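Local atomic coordinates of protein F-112 (Sulfolobus virus-like particle ssv1, PDB entry 2VQC), a protein that probably binds DNA through its winged-helix fold and is essential for the function of the virus. Residues C64-K69 / T73-I78; E33-Q38 / Y47-A52; K15-M20 / K54-R59. One frame throughout, in Å; residues are numbered along the deposited sequence.

Contact 1: C64-K69 / T73-I78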
loop_
_atom_site.group_PDB
_atom_site.type_symbol
_atom_site.label_atom_id
_atom_site.label_comp_id
_atom_site.label_asym_id
_atom_site.label_seq_id
_atom_site.Cartn_x
_atom_site.Cartn_y
_atom_site.Cartn_z
ATOM N N CYS A 64 -6.513 -5.534 -7.173
ATOM C CA CYS A 64 -6.269 -5.161 -5.789
ATOM C C CYS A 64 -7.578 -4.944 -5.039
ATOM O O CYS A 64 -8.578 -4.493 -5.607
ATOM C CB CYS A 64 -5.423 -3.883 -5.716
ATOM S SG CYS A 64 -5.007 -3.429 -4.002
ATOM N N GLU A 65 -7.550 -5.259 -3.751
ATOM C CA GLU A 65 -8.696 -5.079 -2.879
ATOM C C GLU A 65 -8.230 -4.425 -1.586
ATOM O O GLU A 65 -7.342 -4.944 -0.902
ATOM C CB GLU A 65 -9.329 -6.432 -2.575
ATOM C CG GLU A 65 -10.703 -6.342 -1.940
ATOM C CD GLU A 65 -11.233 -7.693 -1.506
ATOM O OE1 GLU A 65 -10.420 -8.624 -1.319
ATOM O OE2 GLU A 65 -12.464 -7.823 -1.344
ATOM N N VAL A 66 -8.817 -3.279 -1.265
ATOM C CA VAL A 66 -8.529 -2.599 -0.017
ATOM C C VAL A 66 -9.513 -3.119 1.025
ATOM O O VAL A 66 -10.711 -2.833 0.957
ATOM C CB VAL A 66 -8.651 -1.070 -0.159
ATOM C CG1 VAL A 66 -8.304 -0.379 1.161
ATOM C CG2 VAL A 66 -7.753 -0.570 -1.287
ATOM N N GLN A 67 -9.006 -3.906 1.970
ATOM C CA GLN A 67 -9.825 -4.432 3.054
ATOM C C GLN A 67 -9.729 -3.496 4.253
ATOM O O GLN A 67 -8.922 -3.703 5.157
ATOM C CB GLN A 67 -9.385 -5.850 3.420
ATOM C CG GLN A 67 -9.558 -6.838 2.275
ATOM C CD GLN A 67 -9.109 -8.245 2.619
ATOM O OE1 GLN A 67 -8.424 -8.472 3.619
ATOM N NE2 GLN A 67 -9.491 -9.201 1.783
ATOM N N TYR A 68 -10.542 -2.443 4.228
ATOM C CA TYR A 68 -10.627 -1.518 5.349
ATOM C C TYR A 68 -11.467 -2.171 6.436
ATOM O O TYR A 68 -12.671 -2.373 6.266
ATOM C CB TYR A 68 -11.247 -0.180 4.929
ATOM C CG TYR A 68 -11.240 0.857 6.035
ATOM C CD1 TYR A 68 -10.093 1.594 6.314
ATOM C CD2 TYR A 68 -12.378 1.093 6.807
ATOM C CE1 TYR A 68 -10.075 2.544 7.331
ATOM C CE2 TYR A 68 -12.371 2.042 7.827
ATOM C CZ TYR A 68 -11.215 2.763 8.083
ATOM O OH TYR A 68 -11.198 3.704 9.087
ATOM N N LYS A 69 -10.815 -2.509 7.542
ATOM C CA LYS A 69 -11.484 -3.123 8.686
ATOM C C LYS A 69 -11.080 -2.393 9.963
ATOM O O LYS A 69 -10.064 -1.693 9.993
ATOM C CB LYS A 69 -11.180 -4.629 8.767
ATOM C CG LYS A 69 -9.754 -5.030 8.407
ATOM C CD LYS A 69 -9.623 -6.531 8.201
ATOM C CE LYS A 69 -8.244 -6.897 7.669
ATOM N NZ LYS A 69 -8.172 -8.316 7.228
ATOM N N THR A 73 -6.302 -1.133 7.870
ATOM C CA THR A 73 -6.349 -1.212 6.411
ATOM C C THR A 73 -5.371 -2.271 5.909
ATOM O O THR A 73 -4.193 -2.273 6.283
ATOM C CB THR A 73 -5.986 0.142 5.758
ATOM O OG1 THR A 73 -6.856 1.169 6.253
ATOM C CG2 THR A 73 -6.099 0.066 4.236
ATOM N N THR A 74 -5.871 -3.168 5.064
ATOM C CA THR A 74 -5.063 -4.245 4.506
ATOM C C THR A 74 -5.316 -4.344 3.008
ATOM O O THR A 74 -6.459 -4.466 2.574
ATOM C CB THR A 74 -5.401 -5.603 5.164
ATOM O OG1 THR A 74 -5.381 -5.472 6.593
ATOM C CG2 THR A 74 -4.404 -6.680 4.737
ATOM N N PHE A 75 -4.246 -4.288 2.225
ATOM C CA PHE A 75 -4.329 -4.444 0.782
ATOM C C PHE A 75 -4.156 -5.916 0.449
ATOM O O PHE A 75 -3.260 -6.573 0.975
ATOM C CB PHE A 75 -3.253 -3.601 0.099
ATOM C CG PHE A 75 -3.342 -2.143 0.432
ATOM C CD1 PHE A 75 -4.119 -1.292 -0.334
ATOM C CD2 PHE A 75 -2.678 -1.627 1.541
ATOM C CE1 PHE A 75 -4.219 0.060 -0.016
ATOM C CE2 PHE A 75 -2.774 -0.278 1.867
ATOM C CZ PHE A 75 -3.548 0.567 1.084
ATOM N N LYS A 76 -5.024 -6.432 -0.413
ATOM C CA LYS A 76 -4.971 -7.830 -0.819
ATOM C C LYS A 76 -4.917 -7.951 -2.336
ATOM O O LYS A 76 -5.693 -7.313 -3.048
ATOM C CB LYS A 76 -6.180 -8.591 -0.275
ATOM C CG LYS A 76 -6.165 -10.078 -0.607
ATOM C CD LYS A 76 -7.146 -10.859 0.248
ATOM C CE LYS A 76 -6.986 -12.355 0.042
ATOM N NZ LYS A 76 -7.768 -13.143 1.043
ATOM N N TRP A 77 -3.991 -8.774 -2.815
ATOM C CA TRP A 77 -3.893 -9.103 -4.229
ATOM C C TRP A 77 -4.940 -10.174 -4.564
ATOM O O TRP A 77 -4.937 -11.250 -3.972
ATOM C CB TRP A 77 -2.485 -9.610 -4.553
ATOM C CG TRP A 77 -2.212 -9.684 -6.012
ATOM C CD1 TRP A 77 -2.193 -10.804 -6.787
ATOM C CD2 TRP A 77 -1.936 -8.583 -6.884
ATOM N NE1 TRP A 77 -1.915 -10.471 -8.089
ATOM C CE2 TRP A 77 -1.752 -9.113 -8.177
ATOM C CE3 TRP A 77 -1.828 -7.200 -6.699
ATOM C CZ2 TRP A 77 -1.459 -8.308 -9.282
ATOM C CZ3 TRP A 77 -1.533 -6.399 -7.796
ATOM C CH2 TRP A 77 -1.354 -6.956 -9.069
ATOM N N ILE A 78 -5.835 -9.872 -5.505
ATOM C CA ILE A 78 -6.953 -10.764 -5.825
ATOM C C ILE A 78 -7.027 -11.155 -7.302
ATOM O O ILE A 78 -8.013 -11.753 -7.729
ATOM C CB ILE A 78 -8.307 -10.139 -5.395
ATOM C CG1 ILE A 78 -8.515 -8.774 -6.060
ATOM C CG2 ILE A 78 -8.369 -10.009 -3.877
ATOM C CD1 ILE A 78 -9.952 -8.318 -6.065
#

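Contact 2: E33-Q38 / Y47-A52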
loop_
_atom_site.group_PDB
_atom_site.type_symbol
_atom_site.label_atom_id
_atom_site.label_comp_id
_atom_site.label_asym_id
_atom_site.label_seq_id
_atom_site.Cartn_x
_atom_site.Cartn_y
_atom_site.Cartn_z
ATOM N N GLU A 33 2.625 -1.550 8.280
ATOM C CA GLU A 33 3.896 -2.087 8.796
ATOM C C GLU A 33 4.856 -2.532 7.700
ATOM O O GLU A 33 6.076 -2.412 7.861
ATOM C CB GLU A 33 3.663 -3.265 9.753
ATOM C CG GLU A 33 2.981 -2.888 11.073
ATOM C CD GLU A 33 1.463 -2.941 11.007
ATOM O OE1 GLU A 33 0.892 -2.840 9.902
ATOM O OE2 GLU A 33 0.839 -3.079 12.071
ATOM N N ASP A 34 4.313 -3.059 6.601
ATOM C CA ASP A 34 5.129 -3.465 5.445
ATOM C C ASP A 34 5.775 -2.267 4.734
ATOM O O ASP A 34 6.894 -2.364 4.231
ATOM C CB ASP A 34 4.288 -4.264 4.444
ATOM C CG ASP A 34 3.821 -5.597 5.004
ATOM O OD1 ASP A 34 4.680 -6.383 5.451
ATOM O OD2 ASP A 34 2.599 -5.864 4.993
ATOM N N ILE A 35 5.063 -1.146 4.696
ATOM C CA ILE A 35 5.590 0.087 4.115
ATOM C C ILE A 35 6.698 0.649 5.009
ATOM O O ILE A 35 7.740 1.093 4.522
ATOM C CB ILE A 35 4.469 1.140 3.934
ATOM C CG1 ILE A 35 3.386 0.608 2.975
ATOM C CG2 ILE A 35 5.049 2.462 3.433
ATOM C CD1 ILE A 35 2.165 1.515 2.835
ATOM N N LEU A 36 6.457 0.624 6.319
ATOM C CA LEU A 36 7.437 1.068 7.310
ATOM C C LEU A 36 8.723 0.238 7.267
ATOM O O LEU A 36 9.814 0.787 7.386
ATOM C CB LEU A 36 6.832 1.025 8.720
ATOM C CG LEU A 36 5.817 2.131 9.029
ATOM C CD1 LEU A 36 4.908 1.746 10.188
ATOM C CD2 LEU A 36 6.527 3.437 9.332
ATOM N N ALA A 37 8.587 -1.076 7.093
ATOM C CA ALA A 37 9.736 -1.983 7.075
ATOM C C ALA A 37 10.512 -1.856 5.774
ATOM O O ALA A 37 11.741 -1.840 5.771
ATOM C CB ALA A 37 9.292 -3.430 7.290
ATOM N N GLN A 38 9.791 -1.768 4.665
ATOM C CA GLN A 38 10.426 -1.645 3.355
ATOM C C GLN A 38 11.292 -0.386 3.239
ATOM O O GLN A 38 12.439 -0.459 2.797
ATOM C CB GLN A 38 9.360 -1.650 2.252
ATOM C CG GLN A 38 9.903 -1.476 0.835
ATOM C CD GLN A 38 10.848 -2.571 0.418
ATOM O OE1 GLN A 38 10.671 -3.726 0.794
ATOM N NE2 GLN A 38 11.851 -2.220 -0.391
ATOM N N TYR A 47 1.904 6.726 6.061
ATOM C CA TYR A 47 0.478 6.997 5.817
ATOM C C TYR A 47 0.240 7.747 4.503
ATOM O O TYR A 47 -0.762 7.507 3.833
ATOM C CB TYR A 47 -0.166 7.778 6.979
ATOM C CG TYR A 47 -0.733 6.906 8.086
ATOM C CD1 TYR A 47 -1.761 5.999 7.833
ATOM C CD2 TYR A 47 -0.254 7.005 9.394
ATOM C CE1 TYR A 47 -2.283 5.201 8.851
ATOM C CE2 TYR A 47 -0.769 6.214 10.413
ATOM C CZ TYR A 47 -1.781 5.314 10.138
ATOM O OH TYR A 47 -2.287 4.533 11.159
ATOM N N ASN A 48 1.147 8.654 4.143
ATOM C CA ASN A 48 1.050 9.359 2.856
ATOM C C ASN A 48 1.176 8.379 1.699
ATOM O O ASN A 48 0.460 8.484 0.706
ATOM C CB ASN A 48 2.124 10.447 2.722
ATOM C CG ASN A 48 1.920 11.602 3.683
ATOM O OD1 ASN A 48 0.793 11.968 4.013
ATOM N ND2 ASN A 48 3.024 12.198 4.127
ATOM N N ILE A 49 2.092 7.425 1.841
ATOM C CA ILE A 49 2.300 6.391 0.826
ATOM C C ILE A 49 1.091 5.459 0.771
ATOM O O ILE A 49 0.611 5.127 -0.313
ATOM C CB ILE A 49 3.599 5.583 1.083
ATOM C CG1 ILE A 49 4.827 6.488 0.930
ATOM C CG2 ILE A 49 3.698 4.392 0.125
ATOM C CD1 ILE A 49 6.134 5.874 1.433
ATOM N N GLN A 50 0.598 5.053 1.939
ATOM C CA GLN A 50 -0.596 4.215 2.020
ATOM C C GLN A 50 -1.792 4.865 1.329
ATOM O O GLN A 50 -2.575 4.191 0.659
ATOM C CB GLN A 50 -0.954 3.923 3.477
ATOM C CG GLN A 50 -2.245 3.148 3.636
ATOM C CD GLN A 50 -2.432 2.600 5.027
ATOM O OE1 GLN A 50 -1.804 1.610 5.404
ATOM N NE2 GLN A 50 -3.308 3.234 5.803
ATOM N N ARG A 51 -1.940 6.172 1.502
ATOM C CA ARG A 51 -3.012 6.906 0.840
ATOM C C ARG A 51 -2.874 6.848 -0.689
ATOM O O ARG A 51 -3.868 6.669 -1.396
ATOM C CB ARG A 51 -3.049 8.352 1.331
ATOM C CG ARG A 51 -4.282 9.095 0.900
ATOM C CD ARG A 51 -4.552 10.296 1.785
ATOM N NE ARG A 51 -3.534 11.341 1.660
ATOM C CZ ARG A 51 -2.714 11.755 2.631
ATOM N NH1 ARG A 51 -2.744 11.221 3.853
ATOM N NH2 ARG A 51 -1.845 12.730 2.375
ATOM N N ALA A 52 -1.645 6.982 -1.190
ATOM C CA ALA A 52 -1.390 6.889 -2.634
ATOM C C ALA A 52 -1.545 5.446 -3.140
ATOM O O ALA A 52 -2.012 5.222 -4.260
ATOM C CB ALA A 52 -0.010 7.436 -2.973
#

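Contact 3: K15-M20 / K54-R59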
loop_
_atom_site.group_PDB
_atom_site.type_symbol
_atom_site.label_atom_id
_atom_site.label_comp_id
_atom_site.label_asym_id
_atom_site.label_seq_id
_atom_site.Cartn_x
_atom_site.Cartn_y
_atom_site.Cartn_z
ATOM N N LYS A 15 5.117 7.626 -6.439
ATOM C CA LYS A 15 6.228 6.783 -6.896
ATOM C C LYS A 15 6.571 5.691 -5.879
ATOM O O LYS A 15 6.897 4.562 -6.260
ATOM C CB LYS A 15 7.476 7.618 -7.178
ATOM C CG LYS A 15 7.387 8.491 -8.413
ATOM C CD LYS A 15 8.679 9.279 -8.592
ATOM C CE LYS A 15 8.639 10.212 -9.793
ATOM N NZ LYS A 15 9.886 11.020 -9.876
HETATM N N MSE A 16 6.483 6.028 -4.592
HETATM C CA MSE A 16 6.746 5.071 -3.514
HETATM C C MSE A 16 5.667 4.002 -3.475
HETATM O O MSE A 16 5.949 2.832 -3.210
HETATM C CB MSE A 16 6.761 5.762 -2.145
HETATM C CG MSE A 16 7.584 7.028 -2.043
HETATM SE SE MSE A 16 9.457 6.715 -1.793
HETATM C CE MSE A 16 9.918 6.152 -3.621
ATOM N N ALA A 17 4.425 4.426 -3.706
ATOM C CA ALA A 17 3.278 3.522 -3.693
ATOM C C ALA A 17 3.332 2.528 -4.845
ATOM O O ALA A 17 2.907 1.383 -4.689
ATOM C CB ALA A 17 1.982 4.307 -3.735
ATOM N N GLU A 18 3.850 2.966 -5.995
ATOM C CA GLU A 18 4.059 2.074 -7.143
ATOM C C GLU A 18 5.031 0.955 -6.781
ATOM O O GLU A 18 4.857 -0.185 -7.207
ATOM C CB GLU A 18 4.577 2.846 -8.370
ATOM C CG GLU A 18 3.523 3.722 -9.046
ATOM C CD GLU A 18 4.072 4.523 -10.225
ATOM O OE1 GLU A 18 5.142 5.158 -10.084
ATOM O OE2 GLU A 18 3.425 4.533 -11.297
ATOM N N ILE A 19 6.049 1.282 -5.988
ATOM C CA ILE A 19 6.996 0.268 -5.514
ATOM C C ILE A 19 6.248 -0.744 -4.647
ATOM O O ILE A 19 6.396 -1.954 -4.828
ATOM C CB ILE A 19 8.180 0.887 -4.734
ATOM C CG1 ILE A 19 8.981 1.826 -5.646
ATOM C CG2 ILE A 19 9.106 -0.200 -4.178
ATOM C CD1 ILE A 19 10.064 2.599 -4.932
HETATM N N MSE A 20 5.422 -0.244 -3.733
HETATM C CA MSE A 20 4.655 -1.115 -2.849
HETATM C C MSE A 20 3.644 -1.965 -3.618
HETATM O O MSE A 20 3.384 -3.098 -3.237
HETATM C CB MSE A 20 3.922 -0.305 -1.778
HETATM C CG MSE A 20 4.811 0.465 -0.804
HETATM SE SE MSE A 20 6.232 -0.576 0.079
HETATM C CE MSE A 20 7.455 -0.540 -1.373
ATOM N N LYS A 54 -3.644 3.248 -1.900
ATOM C CA LYS A 54 -5.093 3.079 -1.979
ATOM C C LYS A 54 -5.646 3.623 -3.303
ATOM O O LYS A 54 -6.521 3.002 -3.918
ATOM C CB LYS A 54 -5.763 3.765 -0.780
ATOM C CG LYS A 54 -7.269 3.567 -0.664
ATOM C CD LYS A 54 -7.815 4.312 0.547
ATOM C CE LYS A 54 -9.336 4.418 0.520
ATOM N NZ LYS A 54 -10.006 3.101 0.723
ATOM N N ALA A 55 -5.128 4.770 -3.745
ATOM C CA ALA A 55 -5.544 5.362 -5.020
ATOM C C ALA A 55 -5.169 4.462 -6.205
ATOM O O ALA A 55 -5.973 4.283 -7.117
ATOM C CB ALA A 55 -4.954 6.758 -5.192
ATOM N N ILE A 56 -3.967 3.882 -6.175
ATOM C CA ILE A 56 -3.526 2.948 -7.226
ATOM C C ILE A 56 -4.400 1.688 -7.262
ATOM O O ILE A 56 -4.785 1.231 -8.339
ATOM C CB ILE A 56 -2.040 2.534 -7.057
ATOM C CG1 ILE A 56 -1.121 3.738 -7.278
ATOM C CG2 ILE A 56 -1.673 1.415 -8.043
ATOM C CD1 ILE A 56 0.323 3.505 -6.857
ATOM N N CYS A 57 -4.707 1.135 -6.090
ATOM C CA CYS A 57 -5.569 -0.051 -6.000
ATOM C C CYS A 57 -6.972 0.189 -6.561
ATOM O O CYS A 57 -7.541 -0.681 -7.223
ATOM C CB CYS A 57 -5.667 -0.539 -4.558
ATOM S SG CYS A 57 -4.252 -1.536 -4.078
ATOM N N GLU A 58 -7.519 1.369 -6.290
ATOM C CA GLU A 58 -8.842 1.747 -6.784
ATOM C C GLU A 58 -8.874 1.896 -8.309
ATOM O O GLU A 58 -9.937 1.765 -8.916
ATOM C CB GLU A 58 -9.333 3.023 -6.083
ATOM C CG GLU A 58 -9.737 2.764 -4.623
ATOM C CD GLU A 58 -9.940 4.028 -3.797
ATOM O OE1 GLU A 58 -9.179 5.006 -3.970
ATOM O OE2 GLU A 58 -10.857 4.031 -2.949
ATOM N N ARG A 59 -7.717 2.145 -8.927
ATOM C CA ARG A 59 -7.614 2.155 -10.392
ATOM C C ARG A 59 -7.619 0.749 -10.997
ATOM O O ARG A 59 -7.842 0.593 -12.201
ATOM C CB ARG A 59 -6.359 2.906 -10.842
ATOM C CG ARG A 59 -6.398 4.371 -10.491
ATOM C CD ARG A 59 -5.050 5.050 -10.656
ATOM N NE ARG A 59 -5.075 6.400 -10.090
ATOM C CZ ARG A 59 -4.144 7.332 -10.284
ATOM N NH1 ARG A 59 -3.082 7.092 -11.045
ATOM N NH2 ARG A 59 -4.288 8.524 -9.716
#

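Contact 1: C64-K69 / T73-I78
The backbone N of Gln67 reaches the carbonyl O of Thr74 at 2.7 Å, the shortest of four bonds that tie strand 64-68 to strand 73-77. The donor arrives nearly along the C=O axis, with an N-H...O angle of 156°. In the return bond, Thr74 N meets Gln67 O at 3.1 Å. Two residues along, beyond the non-hydrogen-bonded pair of Val66 and Phe75, Glu65 and Lys76 bond in both directions. Lys76 N is 2.8 Å from Glu65 O, and that oxygen also receives a CA-H...O contact from Phe75. These antiparallel pairs divide the hairpin into two unlike faces. On one, Val66 and Phe75 run alongside each other in the same sense. With CG1 of Val66 anti to the backbone N (chi1 -178°), CG2 is the branch that meets the ring, 3.8 Å from Phe75 CE1, while Cys64 SG stands at the ring edge. Nearer the turn on this face, Thr73 OG1 meets the edge of the Tyr68 ring. Helices 13-27 and 43-59 also pack here, and Cys64 is disulfide-bonded to Cys57. The other face is polar. Gln67 NE2 lies 3.3 Å from Lys76 CD and donates a hydrogen bond to Glu65 OE1 from above the carboxylate plane. Lys69 CE lies 3.4 Å from Thr74 OG1. The chemistry implies a division of labour: backbone bonds fix the register, the apolar face joins the hairpin to the helices, and the other presents amide and charged groups, where Lys76 NZ, 5.7 Å from Glu65 OE1, may favour the carboxylate electrostatically.

Contact 2: E33-Q38 / Y47-A52
With chi1 at -61° and chi2 at 174°, Ile35 sends CG1 anti to its own carbonyl carbon and carries CD1 outward to the backbone of Gln50, while CG2, anti to the backbone N, is left to face Ile49. The side chain thus forks, one branch for each of two consecutive residues of helix 43-59. Ile35 CD1 rests 3.9 Å from Gln50 CA, and the same Ile35 CD1 is 4.0 Å from Gln50 CB. The second branch is a methyl-to-methyl meeting: CG2 of Ile35 comes to 4.1 Å from CG2 of Ile49, and the CD1 methyl of Ile49 approaches the same group. The two isoleucines pass flank to flank, heading opposite ways. The nearest CA atoms are those of Ile35 and Gln50, 7.7 Å apart, a gap bridged by Ile35 itself. Gln50 takes part through its CA and CB, while its amide end reaches Thr73 and the stem of the side chain lies against Phe75, both in strand 73-77. Neighbouring residues add to the packing: Ala46 touches Ile35, and Phe39 touches Ile49. Helices 32-39 and 43-59, joined by a short connection, form the helix-turn-helix unit of the winged-helix domain, in which the second helix is typically the one that enters the DNA major groove. Because the meeting is wholly by van der Waals contact and buries both isoleucines, the chemistry implies that shape and the exclusion of water, rather than directional bonds, hold these two segments together.

Contact 3: K15-M20 / K54-R59
Ile56 thrusts its terminal methyl against Ala17, with CD1 only 3.6 Å from Ala17 CB, so that a single carbon of helix 43-59 meets the small side chain of helix 13-27. The same methyl overlaps the start of the next residue: Ile56 CD1 lies 3.7 Å from the backbone N of Glu18 and 3.9 Å from Glu18 CG. The end of Ile56 therefore settles over the helix surface between the alanine methyl and the base of the glutamate, whose side chain crosses it at about a right angle. An extended chain puts it there, for chi2 of 168° sets CD1 anti to CA and lengthens the side chain toward the other helix. The nearest CA atoms, those of Glu18 and Ile56, are 7.6 Å apart; Ile56 spans the gap, while Ala17 adds only a methyl. Around this junction, Tyr14 and Tyr21 also touch Ile56, and Ala52 and Leu53 pack on Ala17. Polarity appears only at the border. The Glu18 carboxylate continues outward from its methylene, and its OE2 stays 7.0 Å from Arg59 NH1, a separation at which opposite charges may attract weakly but do not pair. On the far side of helix 43-59, Lys54 and Glu58 approach each other in a long salt bridge. Packing of the first helix against the third in this way is part of the three-helix core of the winged-helix fold, a variant of the helix-turn-helix class of DNA-binding domains.

How the contacts relate
Helix 43-59 is the common thread: contacts 2 and 3 use successive parts of it, with centres about 10 Å apart, and contact 1 begins on the strand that follows. Contact 2 is nested within the chain loop closed by contact 3, and the two merge where Ile49 CD1 lies 3.6 Å from CB of selenomethionine Met16. A disulfide, Cys64 SG to Cys57 SG at 2.0 Å, welds contact 1 to the helix of contact 3. Phe75 serves both neighbours, with CE1 at 3.7 Å from Lys54 CA and CZ at 3.8 Å from Gln50 O. Together they assemble helices and wing hairpin into one winged-helix domain.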